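Local coordinates for protein beta-glucosidase (Saccharopolyspora erythraea D, PDB 5M6G) that probably hydrolyses terminal, non-reducing beta-D-glucosyl residues, releasing beta-D-glucose, as a member of glycosyl hydrolase family 3, at residues 88-91 with 92-96; 129-132 with 133-137; 190-193 with 194-197; 439-442 with 443-447; 446-449 with 450-454. All coordinates share one frame; numbering follows the deposited sequence.

Contact 1: residues 88-91 with 92-96; sequences VLSG and GGSAP. With SOR (sorbitol), chain L.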
loop_
_atom_site.group_PDB
_atom_site.type_symbol
_atom_site.label_atom_id
_atom_site.label_comp_id
_atom_site.label_asym_id
_atom_site.label_seq_id
_atom_site.Cartn_x
_atom_site.Cartn_y
_atom_site.Cartn_z
ATOM N N VAL A 88 -1.320 -16.108 -10.000
ATOM C CA VAL A 88 -0.033 -16.114 -9.320
ATOM C C VAL A 88 0.192 -14.717 -8.762
ATOM O O VAL A 88 -0.306 -13.728 -9.311
ATOM C CB VAL A 88 1.111 -16.538 -10.272
ATOM C CG1 VAL A 88 2.476 -16.432 -9.599
ATOM C CG2 VAL A 88 0.882 -17.971 -10.775
ATOM N N LEU A 89 0.914 -14.632 -7.642
ATOM C CA LEU A 89 1.340 -13.342 -7.111
ATOM C C LEU A 89 2.836 -13.360 -6.846
ATOM O O LEU A 89 3.457 -14.416 -6.687
ATOM C CB LEU A 89 0.612 -12.938 -5.806
ATOM C CG LEU A 89 1.076 -13.579 -4.486
ATOM C CD1 LEU A 89 0.851 -12.647 -3.293
ATOM C CD2 LEU A 89 0.382 -14.913 -4.232
ATOM N N SER A 90 3.414 -12.163 -6.830
ATOM C CA SER A 90 4.699 -11.936 -6.191
ATOM C C SER A 90 4.413 -11.362 -4.814
ATOM O O SER A 90 3.771 -10.312 -4.703
ATOM C CB SER A 90 5.578 -10.977 -6.998
ATOM O OG SER A 90 6.202 -11.638 -8.074
ATOM N N GLY A 91 4.838 -12.063 -3.771
ATOM C CA GLY A 91 4.860 -11.449 -2.461
ATOM C C GLY A 91 5.879 -10.313 -2.433
ATOM O O GLY A 91 6.651 -10.108 -3.371
ATOM N N GLY A 92 5.875 -9.554 -1.339
ATOM C CA GLY A 92 6.845 -8.491 -1.177
ATOM C C GLY A 92 8.258 -9.023 -1.308
ATOM O O GLY A 92 8.624 -10.011 -0.662
ATOM N N GLY A 93 9.060 -8.388 -2.153
ATOM C CA GLY A 93 10.425 -8.820 -2.365
ATOM C C GLY A 93 10.597 -9.964 -3.337
ATOM O O GLY A 93 11.733 -10.384 -3.572
ATOM N N SER A 94 9.514 -10.476 -3.922
ATOM C CA SER A 94 9.573 -11.687 -4.740
ATOM C C SER A 94 9.760 -11.301 -6.207
ATOM O O SER A 94 8.834 -11.332 -7.021
ATOM C CB SER A 94 8.315 -12.524 -4.530
ATOM O OG SER A 94 8.472 -13.817 -5.085
ATOM N N ALA A 95 11.020 -10.941 -6.554
ATOM C CA ALA A 95 11.357 -10.476 -7.886
ATOM C C ALA A 95 12.094 -11.556 -8.667
ATOM O O ALA A 95 12.725 -12.435 -8.072
ATOM C CB ALA A 95 12.238 -9.223 -7.808
ATOM N N PRO A 96 12.037 -11.514 -9.996
ATOM C CA PRO A 96 12.931 -12.356 -10.798
ATOM C C PRO A 96 14.354 -11.819 -10.728
ATOM O O PRO A 96 14.623 -10.760 -10.155
ATOM C CB PRO A 96 12.360 -12.212 -12.206
ATOM C CG PRO A 96 11.933 -10.776 -12.229
ATOM C CD PRO A 96 11.314 -10.551 -10.850
HETATM C C1 SOR L . -1.509 -7.181 2.332
HETATM C C2 SOR L . -0.565 -7.616 1.226
HETATM C C3 SOR L . 0.047 -8.962 1.600
HETATM C C4 SOR L . 1.253 -9.281 0.721
HETATM C C5 SOR L . 2.218 -10.280 1.368
HETATM C C6 SOR L . 3.530 -10.245 0.590
HETATM O O1 SOR L . -1.672 -5.784 2.325
HETATM O O2 SOR L . -1.275 -7.722 0.005
HETATM O O3 SOR L . -0.935 -9.953 1.438
HETATM O O4 SOR L . 0.816 -9.786 -0.525
HETATM O O5 SOR L . 2.450 -9.986 2.740
HETATM O O6 SOR L . 4.571 -10.822 1.349
#
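S90 reaches over to the backbone of S94, four residues on, near the end of a barrel strand and ahead of a glycine turn. S90 CB packs 3.3 Å from S94 O and lies near S94 CB. The tip, OG, sits beside the backbone N of its own residue (chi1 -80°). From there S90 OG donates to S94 O at 2.9 Å, in the carbonyl plane. The same OG is hydrogen-bonded to Y126 OH. S94 OG bonds E71 and R72. A type II beta turn runs from G91 to S94, closed by S94 N to G91 O at 2.9 Å. G93 has a positive phi of 82°, which suits glycine. The turn brings its backbone up to sorbitol: G92 N is 3.1 Å from SOR C6, and G91 CA is 3.5 Å from SOR C6. The C6 end of sorbitol thus meets bare backbone, while the serine hydroxyls are taken up by protein groups, S90 OG tying the strand to S94 O.

Contact 2: residues 129-132 with 133-137; sequences DAVH and GHNNV. With SOR (sorbitol), chain L.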
loop_
_atom_site.group_PDB
_atom_site.type_symbol
_atom_site.label_atom_id
_atom_site.label_comp_id
_atom_site.label_asym_id
_atom_site.label_seq_id
_atom_site.Cartn_x
_atom_site.Cartn_y
_atom_site.Cartn_z
ATOM N N ASP A 129 1.851 -6.404 -4.837
ATOM C CA ASP A 129 1.699 -5.191 -4.026
ATOM C C ASP A 129 2.377 -4.038 -4.756
ATOM O O ASP A 129 3.595 -3.871 -4.686
ATOM C CB ASP A 129 2.296 -5.364 -2.634
ATOM C CG ASP A 129 1.580 -6.420 -1.818
ATOM O OD1 ASP A 129 0.483 -6.127 -1.285
ATOM O OD2 ASP A 129 2.125 -7.538 -1.706
ATOM N N ALA A 130 1.594 -3.258 -5.494
ATOM C CA ALA A 130 2.054 -1.981 -6.027
ATOM C C ALA A 130 1.320 -0.917 -5.220
ATOM O O ALA A 130 0.311 -0.366 -5.660
ATOM C CB ALA A 130 1.793 -1.856 -7.539
ATOM N N VAL A 131 1.838 -0.642 -4.011
ATOM C CA VAL A 131 1.124 0.171 -3.022
ATOM C C VAL A 131 1.655 1.603 -2.892
ATOM O O VAL A 131 1.013 2.427 -2.219
ATOM C CB VAL A 131 1.133 -0.515 -1.638
ATOM C CG1 VAL A 131 0.410 -1.839 -1.714
ATOM C CG2 VAL A 131 2.564 -0.720 -1.152
ATOM N N HIS A 132 2.814 1.922 -3.479
ATOM C CA HIS A 132 3.218 3.324 -3.612
ATOM C C HIS A 132 4.133 3.383 -4.838
ATOM O O HIS A 132 5.327 3.673 -4.778
ATOM C CB HIS A 132 3.859 3.916 -2.349
ATOM C CG HIS A 132 5.106 3.224 -1.867
ATOM N ND1 HIS A 132 6.150 3.914 -1.281
ATOM C CD2 HIS A 132 5.457 1.918 -1.835
ATOM C CE1 HIS A 132 7.087 3.061 -0.909
ATOM N NE2 HIS A 132 6.697 1.843 -1.246
ATOM N N GLY A 133 3.520 3.123 -5.992
ATOM C CA GLY A 133 4.254 2.780 -7.191
ATOM C C GLY A 133 4.390 1.274 -7.311
ATOM O O GLY A 133 3.909 0.504 -6.476
ATOM N N HIS A 134 5.055 0.846 -8.390
ATOM C CA HIS A 134 5.353 -0.571 -8.621
ATOM C C HIS A 134 6.589 -0.944 -7.792
ATOM O O HIS A 134 7.682 -1.197 -8.302
ATOM C CB HIS A 134 5.543 -0.815 -10.116
ATOM C CG HIS A 134 5.417 -2.247 -10.527
ATOM N ND1 HIS A 134 5.269 -3.270 -9.619
ATOM C CD2 HIS A 134 5.435 -2.827 -11.751
ATOM C CE1 HIS A 134 5.182 -4.421 -10.268
ATOM N NE2 HIS A 134 5.281 -4.178 -11.564
ATOM N N ASN A 135 6.391 -0.982 -6.465
ATOM C CA ASN A 135 7.492 -0.859 -5.509
ATOM C C ASN A 135 8.395 -2.085 -5.404
ATOM O O ASN A 135 9.474 -1.971 -4.817
ATOM C CB ASN A 135 6.946 -0.516 -4.121
ATOM C CG ASN A 135 5.716 -1.342 -3.749
ATOM O OD1 ASN A 135 4.589 -0.882 -3.900
ATOM N ND2 ASN A 135 5.934 -2.561 -3.262
ATOM N N ASN A 136 8.001 -3.248 -5.915
ATOM C CA ASN A 136 8.943 -4.364 -5.951
ATOM C C ASN A 136 9.973 -4.240 -7.066
ATOM O O ASN A 136 10.962 -4.979 -7.060
ATOM C CB ASN A 136 8.199 -5.694 -6.128
ATOM C CG ASN A 136 7.441 -6.098 -4.895
ATOM O OD1 ASN A 136 8.007 -6.194 -3.795
ATOM N ND2 ASN A 136 6.142 -6.316 -5.056
ATOM N N VAL A 137 9.765 -3.344 -8.021
ATOM C CA VAL A 137 10.562 -3.302 -9.244
ATOM C C VAL A 137 11.662 -2.253 -9.083
ATOM O O VAL A 137 11.386 -1.076 -8.823
ATOM C CB VAL A 137 9.693 -2.996 -10.472
ATOM C CG1 VAL A 137 10.578 -2.800 -11.688
ATOM C CG2 VAL A 137 8.676 -4.131 -10.718
HETATM C C1 SOR L . -1.509 -7.181 2.332
HETATM C C2 SOR L . -0.565 -7.616 1.226
HETATM C C3 SOR L . 0.047 -8.962 1.600
HETATM C C4 SOR L . 1.253 -9.281 0.721
HETATM C C5 SOR L . 2.218 -10.280 1.368
HETATM C C6 SOR L . 3.530 -10.245 0.590
HETATM O O1 SOR L . -1.672 -5.784 2.325
HETATM O O2 SOR L . -1.275 -7.722 0.005
HETATM O O3 SOR L . -0.935 -9.953 1.438
HETATM O O4 SOR L . 0.816 -9.786 -0.525
HETATM O O5 SOR L . 2.450 -9.986 2.740
HETATM O O6 SOR L . 4.571 -10.822 1.349
HETATM O O HOH W 1 5.473 -4.056 -6.833
HETATM O O HOH W 2 4.054 -7.780 -3.766
HETATM O O HOH W 3 0.767 2.483 -5.618
#
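This loop follows strand 125-128 of the parallel barrel sheet and forms part of the sorbitol pocket. N135 points its side chain back into the bend made by 129-132. Its CG sits between the backbone N and the carbonyl carbon (chi1 44°), and this brings OD1 over the preceding peptides. N135 OD1 accepts from V131 N at 2.8 Å, nearly in line with the amide C=O. H132 N adds a weak bond to N135 OD1 at 3.3 Å. N135 OD1 also lies at the edge of the H132 imidazole, near its plane, 3.6 Å from H132 CD2. The imidazole and amide planes are 39° apart. Both ring nitrogens are held, NE2 by W448 O and ND1 by Y143 O.

D129 binds the ligand. D129 OD1 accepts from SOR O2 at 2.7 Å, and D129 OD2 from SOR O4 at 2.9 Å. Water 2 donates to D129 OD2 and accepts from both D129 N and N136 ND2, so N136 probably helps position the carboxylate through this water. N136 OD1 accepts from G93 N. Water 1 joins D129 O to N136 N and H134 ND1, while H134 NE2 bonds T172 OG1. Water 3 spans A130 O and G133 N. Such a carboxylate, set just beyond a parallel strand, is typical of sugar sites at the C-terminal ends of TIM-barrel strands.

Contact 3: residues 190-193 with 194-197; sequences WGRT and YESF. With SOR (sorbitol), chain L.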
loop_
_atom_site.group_PDB
_atom_site.type_symbol
_atom_site.label_atom_id
_atom_site.label_comp_id
_atom_site.label_asym_id
_atom_site.label_seq_id
_atom_site.Cartn_x
_atom_site.Cartn_y
_atom_site.Cartn_z
ATOM N N TRP A 190 0.034 0.844 15.392
ATOM C CA TRP A 190 -0.074 -0.126 14.308
ATOM C C TRP A 190 1.065 0.023 13.306
ATOM O O TRP A 190 1.367 1.127 12.850
ATOM C CB TRP A 190 -1.408 0.062 13.599
ATOM C CG TRP A 190 -1.775 -1.034 12.647
ATOM C CD1 TRP A 190 -1.420 -2.357 12.724
ATOM C CD2 TRP A 190 -2.612 -0.910 11.490
ATOM N NE1 TRP A 190 -1.984 -3.059 11.683
ATOM C CE2 TRP A 190 -2.724 -2.198 10.912
ATOM C CE3 TRP A 190 -3.283 0.164 10.886
ATOM C CZ2 TRP A 190 -3.473 -2.439 9.757
ATOM C CZ3 TRP A 190 -4.028 -0.082 9.727
ATOM C CH2 TRP A 190 -4.117 -1.373 9.183
ATOM N N GLY A 191 1.676 -1.103 12.944
ATOM C CA GLY A 191 2.740 -1.096 11.962
ATOM C C GLY A 191 2.308 -0.748 10.551
ATOM O O GLY A 191 3.173 -0.582 9.685
ATOM N N ARG A 192 1.004 -0.642 10.289
ATOM C CA ARG A 192 0.526 -0.259 8.967
ATOM C C ARG A 192 -0.141 1.113 8.970
ATOM O O ARG A 192 -0.848 1.460 8.015
ATOM C CB ARG A 192 -0.429 -1.324 8.417
ATOM C CG ARG A 192 0.051 -2.736 8.678
ATOM C CD ARG A 192 -0.696 -3.755 7.815
ATOM N NE ARG A 192 -0.299 -3.687 6.415
ATOM C CZ ARG A 192 -0.561 -4.643 5.522
ATOM N NH1 ARG A 192 -1.222 -5.734 5.900
ATOM N NH2 ARG A 192 -0.162 -4.517 4.259
ATOM N N THR A 193 0.072 1.904 10.027
ATOM C CA THR A 193 -0.485 3.249 10.060
ATOM C C THR A 193 -0.110 4.034 8.804
ATOM O O THR A 193 -0.919 4.810 8.283
ATOM C CB THR A 193 -0.007 3.980 11.319
ATOM O OG1 THR A 193 -0.518 3.306 12.477
ATOM C CG2 THR A 193 -0.483 5.436 11.330
ATOM N N TYR A 194 1.107 3.830 8.289
ATOM C CA TYR A 194 1.532 4.602 7.124
ATOM C C TYR A 194 0.828 4.164 5.854
ATOM O O TYR A 194 0.828 4.911 4.870
ATOM C CB TYR A 194 3.047 4.516 6.924
ATOM C CG TYR A 194 3.617 3.178 6.457
ATOM C CD1 TYR A 194 3.613 2.809 5.104
ATOM C CD2 TYR A 194 4.208 2.316 7.359
ATOM C CE1 TYR A 194 4.168 1.596 4.690
ATOM C CE2 TYR A 194 4.754 1.114 6.958
ATOM C CZ TYR A 194 4.736 0.761 5.625
ATOM O OH TYR A 194 5.297 -0.436 5.252
ATOM N N GLU A 195 0.242 2.969 5.841
ATOM C CA GLU A 195 -0.522 2.551 4.677
ATOM C C GLU A 195 -1.933 3.117 4.672
ATOM O O GLU A 195 -2.684 2.867 3.728
ATOM C CB GLU A 195 -0.566 1.025 4.613
ATOM C CG GLU A 195 0.824 0.415 4.615
ATOM C CD GLU A 195 0.816 -1.024 4.162
ATOM O OE1 GLU A 195 0.395 -1.278 3.015
ATOM O OE2 GLU A 195 1.236 -1.892 4.957
ATOM N N SER A 196 -2.308 3.874 5.700
ATOM C CA SER A 196 -3.639 4.453 5.810
ATOM C C SER A 196 -3.623 5.907 5.357
ATOM O O SER A 196 -2.720 6.673 5.709
ATOM C CB SER A 196 -4.140 4.358 7.256
ATOM O OG SER A 196 -5.354 5.062 7.466
ATOM N N PHE A 197 -4.641 6.296 4.594
ATOM C CA PHE A 197 -4.778 7.694 4.213
ATOM C C PHE A 197 -5.137 8.602 5.389
ATOM O O PHE A 197 -4.988 9.825 5.284
ATOM C CB PHE A 197 -5.833 7.839 3.129
ATOM C CG PHE A 197 -5.431 7.259 1.815
ATOM C CD1 PHE A 197 -4.444 7.869 1.052
ATOM C CD2 PHE A 197 -6.057 6.117 1.325
ATOM C CE1 PHE A 197 -4.075 7.346 -0.198
ATOM C CE2 PHE A 197 -5.705 5.593 0.087
ATOM C CZ PHE A 197 -4.703 6.205 -0.675
HETATM C C1 SOR L . -1.509 -7.181 2.332
HETATM C C2 SOR L . -0.565 -7.616 1.226
HETATM C C3 SOR L . 0.047 -8.962 1.600
HETATM C C4 SOR L . 1.253 -9.281 0.721
HETATM C C5 SOR L . 2.218 -10.280 1.368
HETATM C C6 SOR L . 3.530 -10.245 0.590
HETATM O O1 SOR L . -1.672 -5.784 2.325
HETATM O O2 SOR L . -1.275 -7.722 0.005
HETATM O O3 SOR L . -0.935 -9.953 1.438
HETATM O O4 SOR L . 0.816 -9.786 -0.525
HETATM O O5 SOR L . 2.450 -9.986 2.740
HETATM O O6 SOR L . 4.571 -10.822 1.349
HETATM O O HOH W 4 3.086 2.825 10.858
HETATM O O HOH W 5 3.022 -1.909 7.030
#
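The guanidinium edge of R192 meets E195 OE2 side-on, as a salt bridge. Two nitrogens share one oxygen: R192 NE is 2.8 Å from E195 OE2, and R192 NH2 is 3.1 Å from E195 OE2. E195 OE2 lies in the guanidinium plane, but the two groups are turned 48° apart. Both nitrogens come from the same face of the carboxylate, with NE well above its plane. The bend of the arginine chain at chi3 (72°) turns the guanidinium toward the ligand. R192 NH2 donates to SOR O1 at 2.8 Å. E195 OE2 has further donors in water 5 and W448 NE1. It is therefore gripped from several directions, and it probably helps fix the rotation of the arginine.

The backbone turns between these residues. A type I beta turn runs from W190 to T193. T193 N and T193 OG1 both reach W190 O, from the same face, with OG1 at 2.9 Å. E195 N donates to R192 O at 2.9 Å, and S196 N donates to T193 O at 3.1 Å, in a short 3-10 segment. R192 CB rests 3.4 Å above the W190 ring, over its centre. The Y194 hydroxyl bonds to Y503 O. The pair belongs to the sorbitol pocket, on the loop after barrel strand 176-177, with R192 in the first shell and E195 behind it.

Contact 4: residues 439-442 with 443-447; sequences DDIG and NQSGG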
loop_
_atom_site.group_PDB
_atom_site.type_symbol
_atom_site.label_atom_id
_atom_site.label_comp_id
_atom_site.label_asym_id
_atom_site.label_seq_id
_atom_site.Cartn_x
_atom_site.Cartn_y
_atom_site.Cartn_z
ATOM N N ASP A 439 19.953 11.167 4.172
ATOM C CA ASP A 439 20.671 10.781 2.962
ATOM C C ASP A 439 20.485 9.285 2.724
ATOM O O ASP A 439 21.437 8.519 2.604
ATOM C CB ASP A 439 22.160 11.124 3.078
ATOM C CG ASP A 439 22.909 10.973 1.760
ATOM O OD1 ASP A 439 22.304 11.208 0.697
ATOM O OD2 ASP A 439 24.115 10.637 1.785
ATOM N N ASP A 440 19.231 8.841 2.642
ATOM C CA ASP A 440 18.988 7.399 2.607
ATOM C C ASP A 440 17.696 7.148 1.837
ATOM O O ASP A 440 16.605 7.376 2.361
ATOM C CB ASP A 440 18.928 6.828 4.017
ATOM C CG ASP A 440 19.086 5.319 4.044
ATOM O OD1 ASP A 440 18.179 4.608 3.561
ATOM O OD2 ASP A 440 20.120 4.840 4.556
ATOM N N ILE A 441 17.841 6.675 0.595
ATOM C CA ILE A 441 16.688 6.380 -0.252
ATOM C C ILE A 441 15.763 5.392 0.440
ATOM O O ILE A 441 14.536 5.563 0.458
ATOM C CB ILE A 441 17.162 5.838 -1.613
ATOM C CG1 ILE A 441 17.929 6.919 -2.378
ATOM C CG2 ILE A 441 15.990 5.291 -2.409
ATOM C CD1 ILE A 441 17.052 8.054 -2.864
ATOM N N GLY A 442 16.337 4.336 1.014
ATOM C CA GLY A 442 15.501 3.299 1.601
ATOM C C GLY A 442 14.759 3.778 2.838
ATOM O O GLY A 442 13.584 3.459 3.027
ATOM N N ASN A 443 15.431 4.544 3.703
ATOM C CA ASN A 443 14.737 5.075 4.878
ATOM C C ASN A 443 13.627 6.039 4.474
ATOM O O ASN A 443 12.540 6.030 5.066
ATOM C CB ASN A 443 15.715 5.767 5.831
ATOM C CG ASN A 443 16.658 4.795 6.528
ATOM O OD1 ASN A 443 16.464 3.578 6.486
ATOM N ND2 ASN A 443 17.697 5.340 7.170
ATOM N N GLN A 444 13.875 6.882 3.469
ATOM C CA GLN A 444 12.842 7.828 3.066
ATOM C C GLN A 444 11.711 7.135 2.319
ATOM O O GLN A 444 10.627 7.704 2.193
ATOM C CB GLN A 444 13.441 8.956 2.217
ATOM C CG GLN A 444 13.724 8.597 0.749
ATOM C CD GLN A 444 14.478 9.697 0.013
ATOM O OE1 GLN A 444 15.358 10.348 0.585
ATOM N NE2 GLN A 444 14.148 9.900 -1.266
ATOM N N SER A 445 11.931 5.913 1.851
ATOM C CA SER A 445 10.874 5.158 1.193
ATOM C C SER A 445 10.074 4.309 2.163
ATOM O O SER A 445 8.875 4.092 1.940
ATOM C CB SER A 445 11.479 4.276 0.103
ATOM O OG SER A 445 12.086 5.087 -0.887
ATOM N N GLY A 446 10.711 3.812 3.223
ATOM C CA GLY A 446 10.000 2.982 4.188
ATOM C C GLY A 446 9.647 1.611 3.613
ATOM O O GLY A 446 10.200 1.154 2.605
ATOM N N GLY A 447 8.695 0.960 4.277
ATOM C CA GLY A 447 8.340 -0.411 3.949
ATOM C C GLY A 447 7.819 -0.562 2.534
ATOM O O GLY A 447 7.468 0.398 1.848
HETATM O O HOH W 6 17.136 10.651 2.763
HETATM O O HOH W 7 13.048 0.781 2.323
#
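D440 is the N-cap of the short helix 441-445, and N443 meets it at the first turn. D440 CG is anti to its backbone N (chi1 -163°), which carries OD1 round to the helix start. D440 OD1 accepts from N443 N at 2.8 Å. The carboxylate and the N443 amide also stack, their planes 8° apart, with N443 ND2 3.4 Å from D440 CG. That amide is held by S456 and K436. The tight part continues with Q444 N to D440 O at 3.0 Å. I441 and Q444 lie side by side, I441 CD1 being 3.8 Å from Q444 NE2, which is held by G563 O. The looser side is that of the D440 backbone. There the residue is partly exposed, and water 6 accepts from D440 N and lies 2.8 Å from Q444 OE1. The C-terminal end is buried but weakly bonded at S445 N, which reaches I441 O and G442 O. G446 N donates to G442 O at 2.9 Å, and G446, with positive phi, is the first residue to leave the helix. S445 OG folds back and donates to I441 O at 2.8 Å.

Contact 5: residues 446-449 with 450-454; sequences GGWT and ISWQG. With SOR (sorbitol), chain L.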
loop_
_atom_site.group_PDB
_atom_site.type_symbol
_atom_site.label_atom_id
_atom_site.label_comp_id
_atom_site.label_asym_id
_atom_site.label_seq_id
_atom_site.Cartn_x
_atom_site.Cartn_y
_atom_site.Cartn_z
ATOM N N GLY A 446 10.711 3.812 3.223
ATOM C CA GLY A 446 10.000 2.982 4.188
ATOM C C GLY A 446 9.647 1.611 3.613
ATOM O O GLY A 446 10.200 1.154 2.605
ATOM N N GLY A 447 8.695 0.960 4.277
ATOM C CA GLY A 447 8.340 -0.411 3.949
ATOM C C GLY A 447 7.819 -0.562 2.534
ATOM O O GLY A 447 7.468 0.398 1.848
ATOM N N TRP A 448 7.772 -1.823 2.091
ATOM C CA TRP A 448 7.250 -2.161 0.768
ATOM C C TRP A 448 8.018 -1.414 -0.321
ATOM O O TRP A 448 7.440 -0.760 -1.187
ATOM C CB TRP A 448 5.754 -1.853 0.674
ATOM C CG TRP A 448 4.871 -2.670 1.579
ATOM C CD1 TRP A 448 4.278 -2.259 2.742
ATOM C CD2 TRP A 448 4.451 -4.023 1.374
ATOM N NE1 TRP A 448 3.531 -3.282 3.283
ATOM C CE2 TRP A 448 3.618 -4.375 2.459
ATOM C CE3 TRP A 448 4.707 -4.978 0.380
ATOM C CZ2 TRP A 448 3.036 -5.642 2.579
ATOM C CZ3 TRP A 448 4.124 -6.235 0.498
ATOM C CH2 TRP A 448 3.301 -6.553 1.591
ATOM N N THR A 449 9.341 -1.461 -0.240
ATOM C CA THR A 449 10.176 -0.803 -1.238
ATOM C C THR A 449 11.277 -1.787 -1.602
ATOM O O THR A 449 12.171 -2.042 -0.789
ATOM C CB THR A 449 10.742 0.520 -0.721
ATOM O OG1 THR A 449 9.673 1.340 -0.208
ATOM C CG2 THR A 449 11.441 1.262 -1.859
ATOM N N ILE A 450 11.184 -2.347 -2.812
ATOM C CA ILE A 450 11.984 -3.471 -3.290
ATOM C C ILE A 450 11.703 -4.714 -2.462
ATOM O O ILE A 450 11.087 -5.663 -2.956
ATOM C CB ILE A 450 13.492 -3.172 -3.300
ATOM C CG1 ILE A 450 13.766 -1.867 -4.038
ATOM C CG2 ILE A 450 14.221 -4.334 -3.975
ATOM C CD1 ILE A 450 13.185 -1.823 -5.423
ATOM N N SER A 451 12.166 -4.728 -1.213
ATOM C CA SER A 451 11.859 -5.805 -0.282
ATOM C C SER A 451 10.521 -5.555 0.414
ATOM O O SER A 451 9.896 -4.506 0.261
ATOM C CB SER A 451 12.960 -5.941 0.765
ATOM O OG SER A 451 12.954 -4.810 1.613
ATOM N N TRP A 452 10.092 -6.547 1.198
ATOM C CA TRP A 452 8.835 -6.454 1.942
ATOM C C TRP A 452 8.933 -5.440 3.081
ATOM O O TRP A 452 8.131 -4.500 3.174
ATOM C CB TRP A 452 8.477 -7.842 2.485
ATOM C CG TRP A 452 7.332 -7.879 3.443
ATOM C CD1 TRP A 452 6.145 -7.213 3.341
ATOM C CD2 TRP A 452 7.270 -8.627 4.664
ATOM N NE1 TRP A 452 5.345 -7.508 4.421
ATOM C CE2 TRP A 452 6.013 -8.373 5.246
ATOM C CE3 TRP A 452 8.158 -9.490 5.318
ATOM C CZ2 TRP A 452 5.617 -8.951 6.455
ATOM C CZ3 TRP A 452 7.760 -10.067 6.515
ATOM C CH2 TRP A 452 6.503 -9.793 7.069
ATOM N N GLN A 453 9.903 -5.624 3.970
ATOM C CA GLN A 453 10.067 -4.718 5.105
ATOM C C GLN A 453 10.670 -3.376 4.718
ATOM O O GLN A 453 10.694 -2.458 5.556
ATOM C CB GLN A 453 10.951 -5.367 6.163
ATOM C CG GLN A 453 10.308 -6.517 6.883
ATOM C CD GLN A 453 9.133 -6.056 7.716
ATOM O OE1 GLN A 453 9.240 -5.097 8.483
ATOM N NE2 GLN A 453 8.000 -6.718 7.555
ATOM N N GLY A 454 11.152 -3.236 3.483
ATOM C CA GLY A 454 12.045 -2.143 3.154
ATOM C C GLY A 454 13.402 -2.355 3.810
ATOM O O GLY A 454 13.630 -3.310 4.544
HETATM C C1 SOR L . -1.509 -7.181 2.332
HETATM C C2 SOR L . -0.565 -7.616 1.226
HETATM C C3 SOR L . 0.047 -8.962 1.600
HETATM C C4 SOR L . 1.253 -9.281 0.721
HETATM C C5 SOR L . 2.218 -10.280 1.368
HETATM C C6 SOR L . 3.530 -10.245 0.590
HETATM O O1 SOR L . -1.672 -5.784 2.325
HETATM O O2 SOR L . -1.275 -7.722 0.005
HETATM O O3 SOR L . -0.935 -9.953 1.438
HETATM O O4 SOR L . 0.816 -9.786 -0.525
HETATM O O5 SOR L . 2.450 -9.986 2.740
HETATM O O6 SOR L . 4.571 -10.822 1.349
HETATM O O HOH W 8 14.667 -3.047 0.556
#
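W452 turns the edge of its indole against the face of W448. The pair is T-shaped: the five-membered ring of W452 and the six-membered ring of W448 have centroids 4.6 Å apart and planes 72° apart. W452 CD1 is the nearest atom, 3.4 Å from W448 CH2 and offset toward the rim of that ring. With chi1 at 171°, the W452 indole swings away from its own N and over W448. W452 NE1 is held by E505 OE2. The backbones join as well, W448 N donating to W452 O at 2.9 Å.

This loop follows helix 441-445 in the C-terminal domain of the family 3 fold, and it brings an aromatic wall to a pocket made mostly by the barrel domain. The rim of W448 faces sorbitol, with W448 CH2 3.5 Å from SOR C4. SOR O6 lies over a face of W452.

T449 leads the contact together with the two tryptophans, and more of it is buried there than of either. Its carbonyl faces back across the bend at I450, where S451 N makes a weak bond to T449 O at 2.7 Å, as in a classic gamma turn. I450 CB is pressed close to that carbonyl, 3.1 Å from T449 O. Water 8 donates to T449 O and is hydrogen-bonded to S451 OG, 2.7 Å away.

Contacts 1, 2 and 3 belong to the barrel domain; contacts 4 and 5 belong to the C-terminal domain. Contacts 1, 2, 3 and 5 all touch sorbitol, while contact 4 does not. Contacts 1 to 4 are mostly buried, and contact 5 is only partly buried. Their chemistry differs: bare glycine backbone in contact 1, a carboxylate in contact 2, an arginine–glutamate salt bridge in contact 3, a helix cap in contact 4 and indoles in contact 5. Contacts 4 and 5 share G446 and G447. Contacts 1 and 2 probably join through G93 N and N136 OD1, 2.9 Å apart. Across the domains, I450 N and N135 O probably bond at 2.7 Å.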